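Local coordinates for protein tungsten-containing formylmethanofuran dehydrogenase 2 subunit C (Methanothermobacter wolfeii, PDB 5T5I) that probably serves as a structural subunit of the enzyme complex that reversibly reduces carbon dioxide to the formyl group of formylmethanofuran in methanogenic archaea, at residues Ile4-Lys9 against Ile67-Asp72; Leu16-Ile21 against Ile37-Gly42; Lys29-Ile34 against Gly56-Ala61; Gly86-Arg91 against Gly105-Glu110. All coordinates share one frame; numbering follows the deposited sequence.

Contact 1: residues Ile4-Lys9 against Ile67-Asp72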
loop_
_atom_site.group_PDB
_atom_site.type_symbol
_atom_site.label_atom_id
_atom_site.label_comp_id
_atom_site.label_asym_id
_atom_site.label_seq_id
_atom_site.Cartn_x
_atom_site.Cartn_y
_atom_site.Cartn_z
ATOM N N ILE C 4 -23.000 33.507 -52.367
ATOM C CA ILE C 4 -21.821 34.350 -52.602
ATOM C C ILE C 4 -20.626 33.452 -52.244
ATOM O O ILE C 4 -20.557 32.948 -51.121
ATOM C CB ILE C 4 -21.872 35.680 -51.796
ATOM C CG1 ILE C 4 -22.995 36.585 -52.354
ATOM C CG2 ILE C 4 -20.516 36.413 -51.847
ATOM C CD1 ILE C 4 -23.512 37.616 -51.398
ATOM N N ILE C 5 -19.728 33.210 -53.213
ATOM C CA ILE C 5 -18.598 32.294 -53.052
ATOM C C ILE C 5 -17.313 33.048 -52.765
ATOM O O ILE C 5 -16.915 33.897 -53.565
ATOM C CB ILE C 5 -18.408 31.389 -54.309
ATOM C CG1 ILE C 5 -19.751 30.843 -54.878
ATOM C CG2 ILE C 5 -17.426 30.239 -54.015
ATOM C CD1 ILE C 5 -20.574 30.025 -53.942
ATOM N N LEU C 6 -16.634 32.695 -51.657
ATOM C CA LEU C 6 -15.335 33.246 -51.296
ATOM C C LEU C 6 -14.324 32.118 -51.466
ATOM O O LEU C 6 -14.414 31.116 -50.761
ATOM C CB LEU C 6 -15.288 33.752 -49.845
ATOM C CG LEU C 6 -16.254 34.856 -49.416
ATOM C CD1 LEU C 6 -15.891 35.345 -48.004
ATOM C CD2 LEU C 6 -16.223 36.017 -50.363
ATOM N N THR C 7 -13.384 32.252 -52.405
ATOM C CA THR C 7 -12.379 31.210 -52.633
ATOM C C THR C 7 -11.087 31.754 -52.077
ATOM O O THR C 7 -10.574 32.740 -52.605
ATOM C CB THR C 7 -12.282 30.840 -54.103
ATOM O OG1 THR C 7 -13.592 30.543 -54.580
ATOM C CG2 THR C 7 -11.374 29.646 -54.341
ATOM N N PRO C 8 -10.571 31.184 -50.979
ATOM C CA PRO C 8 -9.362 31.757 -50.385
ATOM C C PRO C 8 -8.115 31.620 -51.241
ATOM O O PRO C 8 -7.884 30.587 -51.854
ATOM C CB PRO C 8 -9.197 31.001 -49.060
ATOM C CG PRO C 8 -10.037 29.826 -49.153
ATOM C CD PRO C 8 -11.069 30.030 -50.207
ATOM N N LYS C 9 -7.291 32.671 -51.228
ATOM C CA LYS C 9 -5.963 32.653 -51.817
ATOM C C LYS C 9 -5.092 32.059 -50.679
ATOM O O LYS C 9 -5.650 31.621 -49.670
ATOM C CB LYS C 9 -5.531 34.079 -52.203
ATOM C CG LYS C 9 -6.417 34.669 -53.297
ATOM C CD LYS C 9 -6.107 36.120 -53.570
ATOM C CE LYS C 9 -6.983 36.676 -54.666
ATOM N NZ LYS C 9 -6.791 38.140 -54.831
ATOM N N ILE C 67 -23.211 32.469 -47.584
ATOM C CA ILE C 67 -21.797 32.659 -47.897
ATOM C C ILE C 67 -21.126 31.288 -47.901
ATOM O O ILE C 67 -21.195 30.573 -46.900
ATOM C CB ILE C 67 -21.081 33.623 -46.913
ATOM C CG1 ILE C 67 -21.783 35.001 -46.870
ATOM C CG2 ILE C 67 -19.592 33.783 -47.318
ATOM C CD1 ILE C 67 -21.311 35.972 -45.754
ATOM N N ILE C 68 -20.458 30.931 -49.007
ATOM C CA ILE C 68 -19.716 29.678 -49.105
ATOM C C ILE C 68 -18.239 30.028 -49.168
ATOM O O ILE C 68 -17.809 30.666 -50.129
ATOM C CB ILE C 68 -20.147 28.821 -50.331
ATOM C CG1 ILE C 68 -21.671 28.522 -50.281
ATOM C CG2 ILE C 68 -19.314 27.516 -50.394
ATOM C CD1 ILE C 68 -22.237 27.676 -51.435
ATOM N N ILE C 69 -17.455 29.597 -48.163
ATOM C CA ILE C 69 -16.007 29.789 -48.178
ATOM C C ILE C 69 -15.496 28.483 -48.753
ATOM O O ILE C 69 -15.513 27.460 -48.062
ATOM C CB ILE C 69 -15.410 30.132 -46.797
ATOM C CG1 ILE C 69 -16.090 31.402 -46.240
ATOM C CG2 ILE C 69 -13.881 30.302 -46.911
ATOM C CD1 ILE C 69 -15.549 31.946 -44.957
ATOM N N ASP C 70 -15.135 28.492 -50.039
ATOM C CA ASP C 70 -14.742 27.281 -50.755
ATOM C C ASP C 70 -13.261 26.967 -50.572
ATOM O O ASP C 70 -12.500 26.953 -51.534
ATOM C CB ASP C 70 -15.123 27.385 -52.249
ATOM C CG ASP C 70 -15.071 26.064 -52.997
ATOM O OD1 ASP C 70 -15.278 25.008 -52.357
ATOM O OD2 ASP C 70 -14.812 26.084 -54.216
ATOM N N GLY C 71 -12.881 26.673 -49.334
ATOM C CA GLY C 71 -11.505 26.345 -49.012
ATOM C C GLY C 71 -11.169 26.494 -47.546
ATOM O O GLY C 71 -12.006 26.892 -46.733
ATOM N N ASP C 72 -9.926 26.191 -47.212
ATOM C CA ASP C 72 -9.441 26.237 -45.843
ATOM C C ASP C 72 -9.111 27.664 -45.379
ATOM O O ASP C 72 -8.337 28.361 -46.032
ATOM C CB ASP C 72 -8.217 25.314 -45.707
ATOM C CG ASP C 72 -7.738 25.128 -44.284
ATOM O OD1 ASP C 72 -8.534 25.363 -43.354
ATOM O OD2 ASP C 72 -6.577 24.730 -44.100
HETATM O O HOH W 1 -14.358 28.263 -55.735
#

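Contact 2: residues Leu16-Ile21 against Ile37-Gly42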
loop_
_atom_site.group_PDB
_atom_site.type_symbol
_atom_site.label_atom_id
_atom_site.label_comp_id
_atom_site.label_asym_id
_atom_site.label_seq_id
_atom_site.Cartn_x
_atom_site.Cartn_y
_atom_site.Cartn_z
ATOM N N LEU C 16 -5.595 36.616 -40.180
ATOM C CA LEU C 16 -6.576 37.612 -40.584
ATOM C C LEU C 16 -7.664 37.647 -39.516
ATOM O O LEU C 16 -7.952 36.618 -38.895
ATOM C CB LEU C 16 -7.249 37.215 -41.919
ATOM C CG LEU C 16 -6.346 37.033 -43.145
ATOM C CD1 LEU C 16 -7.155 36.546 -44.329
ATOM C CD2 LEU C 16 -5.637 38.325 -43.498
ATOM N N GLU C 17 -8.280 38.813 -39.310
ATOM C CA GLU C 17 -9.464 38.962 -38.442
ATOM C C GLU C 17 -10.532 39.495 -39.380
ATOM O O GLU C 17 -10.355 40.571 -39.940
ATOM C CB GLU C 17 -9.264 39.919 -37.258
ATOM C CG GLU C 17 -8.143 39.503 -36.323
ATOM C CD GLU C 17 -8.266 40.009 -34.898
ATOM O OE1 GLU C 17 -7.287 39.850 -34.131
ATOM O OE2 GLU C 17 -9.344 40.537 -34.536
ATOM N N ALA C 18 -11.603 38.730 -39.593
ATOM C CA ALA C 18 -12.627 39.098 -40.565
ATOM C C ALA C 18 -14.059 39.054 -40.013
ATOM O O ALA C 18 -14.919 38.361 -40.569
ATOM C CB ALA C 18 -12.485 38.203 -41.786
ATOM N N PRO C 19 -14.362 39.875 -38.982
ATOM C CA PRO C 19 -15.748 39.938 -38.474
ATOM C C PRO C 19 -16.770 40.434 -39.505
ATOM O O PRO C 19 -17.958 40.141 -39.362
ATOM C CB PRO C 19 -15.631 40.885 -37.273
ATOM C CG PRO C 19 -14.448 41.752 -37.601
ATOM C CD PRO C 19 -13.485 40.803 -38.233
ATOM N N ASN C 20 -16.316 41.141 -40.561
ATOM C CA ASN C 20 -17.210 41.609 -41.629
ATOM C C ASN C 20 -17.651 40.485 -42.581
ATOM O O ASN C 20 -18.512 40.732 -43.424
ATOM C CB ASN C 20 -16.593 42.783 -42.404
ATOM C CG ASN C 20 -16.583 44.075 -41.629
ATOM O OD1 ASN C 20 -17.448 44.323 -40.795
ATOM N ND2 ASN C 20 -15.684 44.985 -41.973
ATOM N N ILE C 21 -17.096 39.253 -42.458
ATOM C CA ILE C 21 -17.588 38.123 -43.253
ATOM C C ILE C 21 -18.846 37.612 -42.551
ATOM O O ILE C 21 -18.775 36.781 -41.648
ATOM C CB ILE C 21 -16.552 37.001 -43.496
ATOM C CG1 ILE C 21 -15.370 37.559 -44.312
ATOM C CG2 ILE C 21 -17.216 35.814 -44.273
ATOM C CD1 ILE C 21 -14.166 36.605 -44.464
ATOM N N ILE C 37 -14.585 45.098 -48.853
ATOM C CA ILE C 37 -14.866 44.994 -47.419
ATOM C C ILE C 37 -13.533 44.938 -46.671
ATOM O O ILE C 37 -12.636 44.186 -47.062
ATOM C CB ILE C 37 -15.783 43.769 -47.098
ATOM C CG1 ILE C 37 -17.238 44.082 -47.519
ATOM C CG2 ILE C 37 -15.734 43.384 -45.609
ATOM C CD1 ILE C 37 -18.181 42.879 -47.515
ATOM N N GLN C 38 -13.403 45.727 -45.602
ATOM C CA GLN C 38 -12.168 45.756 -44.836
ATOM C C GLN C 38 -12.057 44.596 -43.865
ATOM O O GLN C 38 -13.037 44.216 -43.219
ATOM C CB GLN C 38 -12.027 47.078 -44.069
ATOM C CG GLN C 38 -11.824 48.275 -45.003
ATOM C CD GLN C 38 -11.597 49.566 -44.250
ATOM O OE1 GLN C 38 -12.138 49.785 -43.158
ATOM N NE2 GLN C 38 -10.808 50.465 -44.823
ATOM N N ILE C 39 -10.848 44.046 -43.761
ATOM C CA ILE C 39 -10.476 43.021 -42.781
ATOM C C ILE C 39 -9.094 43.401 -42.207
ATOM O O ILE C 39 -8.394 44.227 -42.796
ATOM C CB ILE C 39 -10.496 41.578 -43.369
ATOM C CG1 ILE C 39 -9.418 41.375 -44.461
ATOM C CG2 ILE C 39 -11.900 41.226 -43.892
ATOM C CD1 ILE C 39 -9.253 39.946 -44.919
ATOM N N MET C 40 -8.698 42.800 -41.075
ATOM C CA MET C 40 -7.375 43.069 -40.491
ATOM C C MET C 40 -6.406 41.962 -40.875
ATOM O O MET C 40 -6.788 40.795 -40.897
ATOM C CB MET C 40 -7.411 43.114 -38.943
ATOM C CG MET C 40 -8.284 44.186 -38.348
ATOM S SD MET C 40 -7.808 45.872 -38.770
ATOM C CE MET C 40 -6.072 45.957 -38.090
ATOM N N HIS C 41 -5.157 42.342 -41.174
ATOM C CA HIS C 41 -4.031 41.439 -41.400
ATOM C C HIS C 41 -2.967 41.948 -40.410
ATOM O O HIS C 41 -2.149 42.814 -40.744
ATOM C CB HIS C 41 -3.525 41.488 -42.851
ATOM C CG HIS C 41 -2.351 40.593 -43.102
ATOM N ND1 HIS C 41 -1.416 40.887 -44.078
ATOM C CD2 HIS C 41 -1.987 39.445 -42.484
ATOM C CE1 HIS C 41 -0.513 39.921 -44.022
ATOM N NE2 HIS C 41 -0.816 39.028 -43.072
ATOM N N GLY C 42 -3.066 41.485 -39.171
ATOM C CA GLY C 42 -2.187 41.948 -38.104
ATOM C C GLY C 42 -2.458 43.409 -37.790
ATOM O O GLY C 42 -3.614 43.794 -37.608
HETATM O O HOH W 2 -13.639 42.582 -40.987
#

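Contact 3: residues Lys29-Ile34 against Gly56-Ala61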
loop_
_atom_site.group_PDB
_atom_site.type_symbol
_atom_site.label_atom_id
_atom_site.label_comp_id
_atom_site.label_asym_id
_atom_site.label_seq_id
_atom_site.Cartn_x
_atom_site.Cartn_y
_atom_site.Cartn_z
ATOM N N LYS C 29 -24.877 44.736 -51.013
ATOM C CA LYS C 29 -23.614 45.069 -51.674
ATOM C C LYS C 29 -23.435 44.252 -52.946
ATOM O O LYS C 29 -23.786 43.076 -52.982
ATOM C CB LYS C 29 -22.424 44.782 -50.741
ATOM C CG LYS C 29 -22.303 45.732 -49.565
ATOM C CD LYS C 29 -20.996 45.492 -48.802
ATOM C CE LYS C 29 -20.745 46.483 -47.683
ATOM N NZ LYS C 29 -21.883 46.550 -46.726
ATOM N N SER C 30 -22.828 44.859 -53.967
ATOM C CA SER C 30 -22.498 44.183 -55.220
ATOM C C SER C 30 -21.255 43.318 -54.979
ATOM O O SER C 30 -20.600 43.465 -53.949
ATOM C CB SER C 30 -22.174 45.211 -56.301
ATOM O OG SER C 30 -20.989 45.916 -55.965
ATOM N N ILE C 31 -20.888 42.482 -55.959
ATOM C CA ILE C 31 -19.684 41.645 -55.857
ATOM C C ILE C 31 -18.430 42.530 -55.705
ATOM O O ILE C 31 -17.572 42.236 -54.870
ATOM C CB ILE C 31 -19.593 40.666 -57.068
ATOM C CG1 ILE C 31 -20.746 39.628 -57.048
ATOM C CG2 ILE C 31 -18.231 39.967 -57.148
ATOM C CD1 ILE C 31 -20.824 38.702 -55.793
ATOM N N GLU C 32 -18.362 43.633 -56.470
ATOM C CA GLU C 32 -17.238 44.582 -56.424
ATOM C C GLU C 32 -17.150 45.289 -55.061
ATOM O O GLU C 32 -16.044 45.490 -54.555
ATOM C CB GLU C 32 -17.342 45.600 -57.593
ATOM C CG GLU C 32 -16.037 45.844 -58.325
ATOM C CD GLU C 32 -15.319 44.618 -58.863
ATOM O OE1 GLU C 32 -14.084 44.562 -58.687
ATOM O OE2 GLU C 32 -15.975 43.705 -59.418
ATOM N N GLU C 33 -18.300 45.620 -54.447
ATOM C CA GLU C 33 -18.319 46.232 -53.111
ATOM C C GLU C 33 -17.872 45.219 -52.040
ATOM O O GLU C 33 -17.178 45.604 -51.101
ATOM C CB GLU C 33 -19.715 46.774 -52.764
ATOM C CG GLU C 33 -20.080 48.047 -53.507
ATOM C CD GLU C 33 -21.509 48.487 -53.258
ATOM O OE1 GLU C 33 -21.704 49.575 -52.672
ATOM O OE2 GLU C 33 -22.434 47.725 -53.616
ATOM N N ILE C 34 -18.241 43.931 -52.199
ATOM C CA ILE C 34 -17.844 42.869 -51.263
ATOM C C ILE C 34 -16.309 42.696 -51.267
ATOM O O ILE C 34 -15.722 42.531 -50.195
ATOM C CB ILE C 34 -18.622 41.541 -51.532
ATOM C CG1 ILE C 34 -20.121 41.720 -51.161
ATOM C CG2 ILE C 34 -18.021 40.352 -50.747
ATOM C CD1 ILE C 34 -21.037 40.686 -51.718
ATOM N N GLY C 56 -20.592 35.190 -57.459
ATOM C CA GLY C 56 -21.956 34.842 -57.078
ATOM C C GLY C 56 -22.985 35.917 -57.329
ATOM O O GLY C 56 -22.770 36.804 -58.156
ATOM N N GLU C 57 -24.110 35.847 -56.596
ATOM C CA GLU C 57 -25.248 36.755 -56.776
ATOM C C GLU C 57 -25.573 37.582 -55.523
ATOM O O GLU C 57 -25.875 37.010 -54.478
ATOM C CB GLU C 57 -26.516 35.993 -57.249
ATOM C CG GLU C 57 -26.794 34.661 -56.554
ATOM C CD GLU C 57 -28.095 33.975 -56.932
ATOM O OE1 GLU C 57 -29.034 34.661 -57.397
ATOM O OE2 GLU C 57 -28.181 32.742 -56.731
ATOM N N PRO C 58 -25.608 38.922 -55.615
ATOM C CA PRO C 58 -25.993 39.723 -54.446
ATOM C C PRO C 58 -27.461 39.571 -54.028
ATOM O O PRO C 58 -28.292 39.086 -54.795
ATOM C CB PRO C 58 -25.753 41.163 -54.931
ATOM C CG PRO C 58 -24.836 41.049 -56.076
ATOM C CD PRO C 58 -25.277 39.802 -56.754
ATOM N N ALA C 59 -27.778 40.026 -52.811
ATOM C CA ALA C 59 -29.150 40.043 -52.299
ATOM C C ALA C 59 -29.294 41.188 -51.304
ATOM O O ALA C 59 -28.320 41.550 -50.636
ATOM C CB ALA C 59 -29.507 38.713 -51.651
ATOM N N ASP C 60 -30.490 41.776 -51.224
ATOM C CA ASP C 60 -30.736 42.922 -50.347
ATOM C C ASP C 60 -30.917 42.586 -48.863
ATOM O O ASP C 60 -30.655 43.453 -48.036
ATOM C CB ASP C 60 -31.947 43.726 -50.842
ATOM C CG ASP C 60 -31.699 44.442 -52.158
ATOM O OD1 ASP C 60 -30.692 45.182 -52.250
ATOM O OD2 ASP C 60 -32.537 44.305 -53.076
ATOM N N ALA C 61 -31.413 41.381 -48.523
ATOM C CA ALA C 61 -31.687 40.993 -47.132
ATOM C C ALA C 61 -30.713 39.903 -46.642
ATOM O O ALA C 61 -30.432 38.967 -47.391
ATOM C CB ALA C 61 -33.121 40.495 -47.031
HETATM O O HOH W 3 -25.284 41.244 -51.665
#

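Contact 4: residues Gly86-Arg91 against Gly105-Glu110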
loop_
_atom_site.group_PDB
_atom_site.type_symbol
_atom_site.label_atom_id
_atom_site.label_comp_id
_atom_site.label_asym_id
_atom_site.label_seq_id
_atom_site.Cartn_x
_atom_site.Cartn_y
_atom_site.Cartn_z
ATOM N N GLY C 86 -29.278 34.451 -42.113
ATOM C CA GLY C 86 -28.564 33.892 -43.250
ATOM C C GLY C 86 -27.720 32.702 -42.854
ATOM O O GLY C 86 -27.905 32.117 -41.777
ATOM N N GLU C 87 -26.776 32.353 -43.720
ATOM C CA GLU C 87 -25.975 31.165 -43.544
ATOM C C GLU C 87 -24.531 31.320 -44.041
ATOM O O GLU C 87 -24.271 32.073 -44.980
ATOM C CB GLU C 87 -26.689 30.029 -44.298
ATOM C CG GLU C 87 -26.188 28.641 -43.977
ATOM C CD GLU C 87 -26.979 27.499 -44.582
ATOM O OE1 GLU C 87 -27.961 27.754 -45.318
ATOM O OE2 GLU C 87 -26.607 26.335 -44.316
ATOM N N ILE C 88 -23.596 30.648 -43.361
ATOM C CA ILE C 88 -22.192 30.554 -43.754
ATOM C C ILE C 88 -21.830 29.058 -43.767
ATOM O O ILE C 88 -22.133 28.350 -42.812
ATOM C CB ILE C 88 -21.218 31.327 -42.823
ATOM C CG1 ILE C 88 -21.626 32.809 -42.681
ATOM C CG2 ILE C 88 -19.755 31.201 -43.340
ATOM C CD1 ILE C 88 -20.816 33.600 -41.635
ATOM N N ILE C 89 -21.180 28.589 -44.832
ATOM C CA ILE C 89 -20.667 27.224 -44.919
ATOM C C ILE C 89 -19.172 27.366 -45.175
ATOM O O ILE C 89 -18.793 28.001 -46.151
ATOM C CB ILE C 89 -21.372 26.366 -46.020
ATOM C CG1 ILE C 89 -22.871 26.220 -45.687
ATOM C CG2 ILE C 89 -20.694 24.973 -46.142
ATOM C CD1 ILE C 89 -23.696 25.350 -46.644
ATOM N N VAL C 90 -18.329 26.787 -44.318
ATOM C CA VAL C 90 -16.875 26.833 -44.509
ATOM C C VAL C 90 -16.404 25.433 -44.912
ATOM O O VAL C 90 -16.496 24.512 -44.101
ATOM C CB VAL C 90 -16.102 27.368 -43.272
ATOM C CG1 VAL C 90 -14.616 27.530 -43.601
ATOM C CG2 VAL C 90 -16.693 28.694 -42.784
ATOM N N ARG C 91 -15.894 25.275 -46.158
ATOM C CA ARG C 91 -15.408 23.980 -46.667
ATOM C C ARG C 91 -13.932 23.827 -46.302
ATOM O O ARG C 91 -13.055 23.772 -47.163
ATOM C CB ARG C 91 -15.642 23.848 -48.190
ATOM C CG ARG C 91 -17.117 23.840 -48.551
ATOM C CD ARG C 91 -17.338 23.802 -50.040
ATOM N NE ARG C 91 -18.762 23.774 -50.380
ATOM C CZ ARG C 91 -19.275 24.108 -51.564
ATOM N NH1 ARG C 91 -18.482 24.500 -52.557
ATOM N NH2 ARG C 91 -20.588 24.060 -51.762
ATOM N N GLY C 105 -29.399 32.820 -37.574
ATOM C CA GLY C 105 -28.807 32.228 -38.767
ATOM C C GLY C 105 -28.047 30.956 -38.422
ATOM O O GLY C 105 -28.184 30.425 -37.309
ATOM N N LYS C 106 -27.231 30.463 -39.366
ATOM C CA LYS C 106 -26.489 29.214 -39.178
ATOM C C LYS C 106 -25.085 29.245 -39.777
ATOM O O LYS C 106 -24.896 29.724 -40.894
ATOM C CB LYS C 106 -27.277 28.025 -39.780
ATOM C CG LYS C 106 -26.610 26.662 -39.503
ATOM C CD LYS C 106 -27.484 25.471 -39.872
ATOM C CE LYS C 106 -26.923 24.171 -39.311
ATOM N NZ LYS C 106 -26.557 23.202 -40.371
ATOM N N ILE C 107 -24.113 28.677 -39.047
ATOM C CA ILE C 107 -22.733 28.511 -39.515
ATOM C C ILE C 107 -22.402 27.017 -39.491
ATOM O O ILE C 107 -22.567 26.373 -38.451
ATOM C CB ILE C 107 -21.686 29.295 -38.681
ATOM C CG1 ILE C 107 -22.019 30.798 -38.621
ATOM C CG2 ILE C 107 -20.264 29.064 -39.251
ATOM C CD1 ILE C 107 -21.152 31.594 -37.670
ATOM N N THR C 108 -21.888 26.485 -40.612
ATOM C CA THR C 108 -21.416 25.105 -40.696
ATOM C C THR C 108 -19.923 25.165 -41.009
ATOM O O THR C 108 -19.543 25.804 -41.976
ATOM C CB THR C 108 -22.186 24.283 -41.752
ATOM O OG1 THR C 108 -23.571 24.291 -41.420
ATOM C CG2 THR C 108 -21.719 22.827 -41.818
ATOM N N VAL C 109 -19.087 24.538 -40.174
ATOM C CA VAL C 109 -17.642 24.433 -40.391
ATOM C C VAL C 109 -17.392 22.964 -40.713
ATOM O O VAL C 109 -17.636 22.112 -39.859
ATOM C CB VAL C 109 -16.823 24.887 -39.157
ATOM C CG1 VAL C 109 -15.317 24.649 -39.370
ATOM C CG2 VAL C 109 -17.102 26.354 -38.825
ATOM N N GLU C 110 -16.939 22.658 -41.939
ATOM C CA GLU C 110 -16.704 21.260 -42.336
ATOM C C GLU C 110 -15.452 20.648 -41.703
ATOM O O GLU C 110 -15.388 19.426 -41.562
ATOM C CB GLU C 110 -16.688 21.098 -43.853
ATOM C CG GLU C 110 -18.052 21.389 -44.437
ATOM C CD GLU C 110 -18.211 21.199 -45.927
ATOM O OE1 GLU C 110 -19.278 21.610 -46.427
ATOM O OE2 GLU C 110 -17.296 20.658 -46.591
HETATM O O HOH W 4 -24.568 26.529 -42.516
HETATM O O HOH W 5 -20.568 22.050 -48.757
#

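Contact 1: residues Ile4-Lys9 against Ile67-Asp72
Ile5 and Ile68 lie side by side and point the same way on one face of a parallel strand pair, their CD1 atoms 3.8 Å apart. A bend at chi2 of Ile5 (-59°) carries its CD1 over to CB and CD1 of Ile68, while its CG2 rests against Asp70 CB at 4.1 Å. With an alanine at Ile5 both branches are gone, which would probably leave a gap beside Ile68 CD1 and Asp70 CB. On the other face Leu6 CD1 sits on Ile67 CG2, 4.1 Å away. The backbones interlock: Ile68 N donates to Ile4 O (2.9 Å), Leu6 N to Ile68 O (2.8 Å), and Asp70 N to Leu6 O (2.8 Å) on a more bent path of 149°. Pro8, with no N-H to offer, lays CG on Gly71 CA (3.8 Å), where a side chain would collide with the ring. Farther out, strand 52-56 flanks 4-8, and Phe26 covers Leu6 and Ile67. Isoleucine and threonine, beta-branched, suit these extended strands, in what looks like the opening of a parallel beta-helix. Past Ile5 and Ile68 the same pairing turns polar: one water joins Thr7 OG1 to Asp70 OD2, while Asp70 OD1 pairs with Arg91.

Contact 2: residues Leu16-Ile21 against Ile37-Gly42
Leu16 reaches two ways across an antiparallel pairing of short strands. Its CD1 meets Ile39 CD1 at 4.0 Å, the side chains slanting over one another, and its CD2 lies 3.9 Å from His41 CB, oblique to the imidazole. Ile39 holds CG1 between its backbone N and carbonyl carbon (chi1 66°); that rotation turns the shorter branch, CG2, onto Ala18 CB at 3.7 Å. The small methyl of Ala18 lies close against that branch just as the strand gives way to a type I turn from Ala18 to Ile21. Glu17 and Met40 form a hydrogen-bonded pair, with Glu17 N to Met40 O at 2.9 Å and Met40 N to Glu17 O at 3.0 Å. Asn20 lays CB against Ile37 CG2 at 3.4 Å and sends ND2 to Gln38 O (3.0 Å), in the plane of that carbonyl, though Gln38 O lies 20° out of the Asn20 amide plane. A leucine in place of Asn20 would probably cost Gln38 O this side-chain donor, leaving it more dependent on the water bridging it to Asn20 N. His41 makes a T-shaped contact with Phe51, while the Glu17 carboxylate pairs with Arg78 and with a basic side chain of another protein's chain. The chemistry is thus split: apolar branches and the His41 ring share one face, and the buried Glu17 carboxylate on the other ties the pairing to a partner subunit.

Contact 3: residues Lys29-Ile34 against Gly56-Ala61
Ile31 and Pro58 meet where the N-terminal turn of a short helix, closed by a capping box, leans on the loop that follows strand 52-56. Starting from CB, the Ile31 side chain sets CG1 anti to its carbonyl carbon (chi1 -66°), which aims the longer branch at the loop. CG1 lies 3.6 Å from Gly56 O and, more loosely, 4.4 Å from Pro58 CG. A second bend, at chi2 (-60°), keeps CD1 close to the same peptide, so that this tip too is 3.6 Å from Gly56 O, with Gly56 C just behind it. The longer branch of isoleucine thus reaches Gly56 and brings CG1 and CD1 alike to its carbonyl oxygen, while Val54 of strand 52-56 also touches the side chain. Glycine fits in turn, since its backbone angles would press a side chain against the preceding carbonyl oxygen. Pro58 packs on the residues that lead into the helix: its CB is 3.4 Å from Lys29 O, and its CG rests near Ser30 CA. A water at 2.7 Å from Lys29 O also accepts from Ala59 N, so solvent ties the two backbones together where they do not bond directly. The contact is small and lies at the surface. What keeps the helix start in shape is Ser30 at the N-cap: Ser30 OG accepts from Glu33 N at 3.1 Å, and Ser30 N donates to Glu33 OE2 at 2.9 Å, meeting that oxygen on its anti side, 20° out of the carboxylate plane.

Contact 4: residues Gly86-Arg91 against Gly105-Glu110
Val90 and Glu110 close a run of five backbone hydrogen bonds between two parallel strands in exact register: Glu110 N gives to Val90 O at 2.9 Å, and Val90 N to Thr108 O at 2.8 Å. Before them come Thr108 N to Ile88 O, Ile88 N to Lys106 O and Lys106 N to Gly86 O, the donor always alternating between strands. On the face of Glu87 and Thr108 a water is gripped three times. It donates to Glu87 OE2 (2.7 Å) and to Ile88 O, and accepts from Thr108 OG1 (2.7 Å). The Glu87 chain, its CG anti to the backbone N (chi1 -167°), passes over Lys106 O at 3.5 Å from CG on its way to that water. At the strand ends Arg91 and Glu110 lie alongside, pointing the same way, but their planes are 40° apart and a second water joins Arg91 NE to Glu110 OE1 instead of a direct salt bridge. Arg91 CG nevertheless packs on Glu110 OE2 at 3.7 Å. The opposite face is apolar: Ile88 CD1 approaches Ile107 CG1 at 4.3 Å, and Val90 and Val109 follow in line. Branched residues suit this buried side. Each strand would be one side of a coil in a parallel beta-helix. Strand 66-69 adjoins 87-90, whose Arg91 reaches back to form a salt bridge with Asp70, while Lys106 pairs with Glu127 of strand 125-128 farther on.

Contacts 1 and 4 belong to one run of parallel strands: 66-69 and 87-90 are neighbours, with probable hydrogen bonds at Ile67 N to Glu87 O (2.8 Å) and Ile67 O to Ile89 N (2.9 Å), and the contact centres are about 11 Å apart. Contact 2 packs against the apolar face of contact 1 through Ile21 CG2 on Leu6 CD1 (4.0 Å). Contact 3 meets contact 1 where Ile34 CD1 touches Ile4 CD1, also 4.0 Å. Contacts 3 and 4 do not touch, their nearest atoms being about 7 Å apart. The calcium ion is bound by Ser139, Tyr140 and Asp143, later in the chain, and none of the four contacts supplies a ligand.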